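Endostatin (PDB 1KOE) inhibits angiogenesis as the C-terminal fragment of the collagen XVIII alpha1 chain and binds heparin. Local coordinates at residues V3-L9 against I164-E169. Sequence-based numbering, arbitrary orientation.
Sequences VLHLVAL and IVLCIE
OE1 of E169 is gripped twice by one residue: ND1 of H5 donates to it over 2.7 Å and the backbone N of H5 over 2.8 Å. The two donors use different sides of the oxygen, the amide taking its anti lone pair and the imidazole approaching from the syn side, 20° out of the carboxylate plane. E169 gets there by extending CG anti to its backbone N (chi1 -162°) and running out alongside the histidine. OE1 lies almost in the ring plane, while NE2 of the same ring is hydrogen-bonded to D70, and the bonds at the two nitrogens together hold the rotation of the imidazole. A water bridges OE2, weakly, to the carbonyl of V3.

The main chains run antiparallel, their axes 160° apart. N of E169 donates to O of H5, V7 and C167 exchange N-H...O bonds in both directions, and N of L9 meets O of V165 nearly straight on (2.9 Å).

L6, A8, L166 and I168 share one face. There CD2 of L166 abuts CB of A8 at 3.6 Å, while CD1 of L6 reaches CB of I168 at 4.1 Å. C167 points to the opposite face; L9, just past the end of strand 4-8, sets CD2 against its SG (3.5 Å), which forms the disulfide with C27 of helix 19-33.

With V66 bonded to L4 and L6 along the far edge of strand 4-8, this antiparallel pairing of N- and C-terminal strands lies inside the mixed sheet of endostatin, a terminal-strand arrangement consistent with its C-type lectin-like fold.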
loop_
_atom_site.group_PDB
_atom_site.type_symbol
_atom_site.label_atom_id
_atom_site.label_comp_id
_atom_site.label_asym_id
_atom_site.label_seq_id
_atom_site.Cartn_x
_atom_site.Cartn_y
_atom_site.Cartn_z
ATOM N N VAL A 3 -3.225 0.094 17.358
ATOM C CA VAL A 3 -3.415 -0.518 16.047
ATOM C C VAL A 3 -2.964 0.504 15.008
ATOM O O VAL A 3 -2.920 1.695 15.294
ATOM C CB VAL A 3 -4.907 -0.829 15.759
ATOM C CG1 VAL A 3 -5.448 -1.893 16.708
ATOM C CG2 VAL A 3 -5.720 0.428 15.816
ATOM N N LEU A 4 -2.646 0.028 13.806
ATOM C CA LEU A 4 -2.272 0.881 12.680
ATOM C C LEU A 4 -3.224 0.518 11.550
ATOM O O LEU A 4 -3.355 -0.663 11.190
ATOM C CB LEU A 4 -0.836 0.608 12.220
ATOM C CG LEU A 4 0.290 0.921 13.204
ATOM C CD1 LEU A 4 1.626 0.558 12.554
ATOM C CD2 LEU A 4 0.252 2.392 13.599
ATOM N N HIS A 5 -3.887 1.518 10.983
ATOM C CA HIS A 5 -4.824 1.276 9.889
ATOM C C HIS A 5 -4.166 1.241 8.488
ATOM O O HIS A 5 -3.312 2.087 8.165
ATOM C CB HIS A 5 -5.943 2.317 9.894
ATOM C CG HIS A 5 -6.805 2.274 11.122
ATOM N ND1 HIS A 5 -6.472 2.923 12.288
ATOM C CD2 HIS A 5 -7.974 1.628 11.367
ATOM C CE1 HIS A 5 -7.395 2.680 13.206
ATOM N NE2 HIS A 5 -8.313 1.903 12.673
ATOM N N LEU A 6 -4.565 0.265 7.675
ATOM C CA LEU A 6 -4.089 0.126 6.295
ATOM C C LEU A 6 -5.364 0.349 5.469
ATOM O O LEU A 6 -6.318 -0.420 5.569
ATOM C CB LEU A 6 -3.509 -1.268 6.057
ATOM C CG LEU A 6 -2.880 -1.544 4.687
ATOM C CD1 LEU A 6 -1.642 -0.714 4.478
ATOM C CD2 LEU A 6 -2.520 -3.036 4.597
ATOM N N VAL A 7 -5.384 1.406 4.661
ATOM C CA VAL A 7 -6.573 1.815 3.928
ATOM C C VAL A 7 -6.241 2.173 2.487
ATOM O O VAL A 7 -5.219 2.794 2.212
ATOM C CB VAL A 7 -7.196 3.073 4.621
ATOM C CG1 VAL A 7 -8.534 3.429 3.998
ATOM C CG2 VAL A 7 -7.375 2.828 6.123
ATOM N N ALA A 8 -7.103 1.781 1.561
ATOM C CA ALA A 8 -6.861 2.076 0.154
ATOM C C ALA A 8 -7.380 3.453 -0.303
ATOM O O ALA A 8 -8.404 3.960 0.209
ATOM C CB ALA A 8 -7.496 0.980 -0.709
ATOM N N LEU A 9 -6.680 4.045 -1.271
ATOM C CA LEU A 9 -7.145 5.290 -1.870
ATOM C C LEU A 9 -8.482 4.992 -2.581
ATOM O O LEU A 9 -8.722 3.866 -3.037
ATOM C CB LEU A 9 -6.124 5.857 -2.859
ATOM C CG LEU A 9 -4.862 6.467 -2.230
ATOM C CD1 LEU A 9 -3.984 7.002 -3.342
ATOM C CD2 LEU A 9 -5.231 7.635 -1.291
ATOM N N ILE A 164 -4.535 -0.554 -7.335
ATOM C CA ILE A 164 -4.878 -0.115 -6.001
ATOM C C ILE A 164 -3.624 0.476 -5.347
ATOM O O ILE A 164 -2.509 -0.018 -5.544
ATOM C CB ILE A 164 -5.313 -1.327 -5.137
ATOM C CG1 ILE A 164 -6.549 -1.991 -5.756
ATOM C CG2 ILE A 164 -5.576 -0.900 -3.677
ATOM C CD1 ILE A 164 -6.788 -3.405 -5.263
ATOM N N VAL A 165 -3.814 1.554 -4.599
ATOM C CA VAL A 165 -2.725 2.157 -3.857
ATOM C C VAL A 165 -3.202 2.213 -2.415
ATOM O O VAL A 165 -4.339 2.663 -2.148
ATOM C CB VAL A 165 -2.393 3.577 -4.364
ATOM C CG1 VAL A 165 -1.331 4.203 -3.466
ATOM C CG2 VAL A 165 -1.891 3.506 -5.825
ATOM N N LEU A 166 -2.357 1.734 -1.501
ATOM C CA LEU A 166 -2.678 1.735 -0.073
ATOM C C LEU A 166 -1.967 2.861 0.695
ATOM O O LEU A 166 -0.919 3.374 0.264
ATOM C CB LEU A 166 -2.288 0.387 0.554
ATOM C CG LEU A 166 -2.895 -0.860 -0.103
ATOM C CD1 LEU A 166 -2.364 -2.106 0.596
ATOM C CD2 LEU A 166 -4.411 -0.801 -0.050
ATOM N N CYS A 167 -2.545 3.217 1.841
ATOM C CA CYS A 167 -2.000 4.232 2.740
ATOM C C CYS A 167 -1.909 3.559 4.103
ATOM O O CYS A 167 -2.836 2.844 4.517
ATOM C CB CYS A 167 -2.938 5.436 2.872
ATOM S SG CYS A 167 -3.373 6.249 1.315
ATOM N N ILE A 168 -0.786 3.762 4.771
ATOM C CA ILE A 168 -0.555 3.183 6.082
ATOM C C ILE A 168 -0.384 4.277 7.141
ATOM O O ILE A 168 0.279 5.294 6.904
ATOM C CB ILE A 168 0.707 2.222 6.070
ATOM C CG1 ILE A 168 1.012 1.672 7.478
ATOM C CG2 ILE A 168 1.943 2.929 5.461
ATOM C CD1 ILE A 168 0.034 0.628 7.984
ATOM N N GLU A 169 -1.047 4.084 8.279
ATOM C CA GLU A 169 -0.950 4.990 9.432
ATOM C C GLU A 169 0.469 4.763 9.953
ATOM O O GLU A 169 0.829 3.636 10.301
ATOM C CB GLU A 169 -1.986 4.567 10.456
ATOM C CG GLU A 169 -2.308 5.607 11.478
ATOM C CD GLU A 169 -3.525 5.229 12.307
ATOM O OE1 GLU A 169 -4.040 4.099 12.154
ATOM O OE2 GLU A 169 -3.982 6.060 13.118
HETATM O O HOH W 1 -4.681 4.016 15.062
HETATM O O HOH W 2 -6.750 2.668 -4.786
#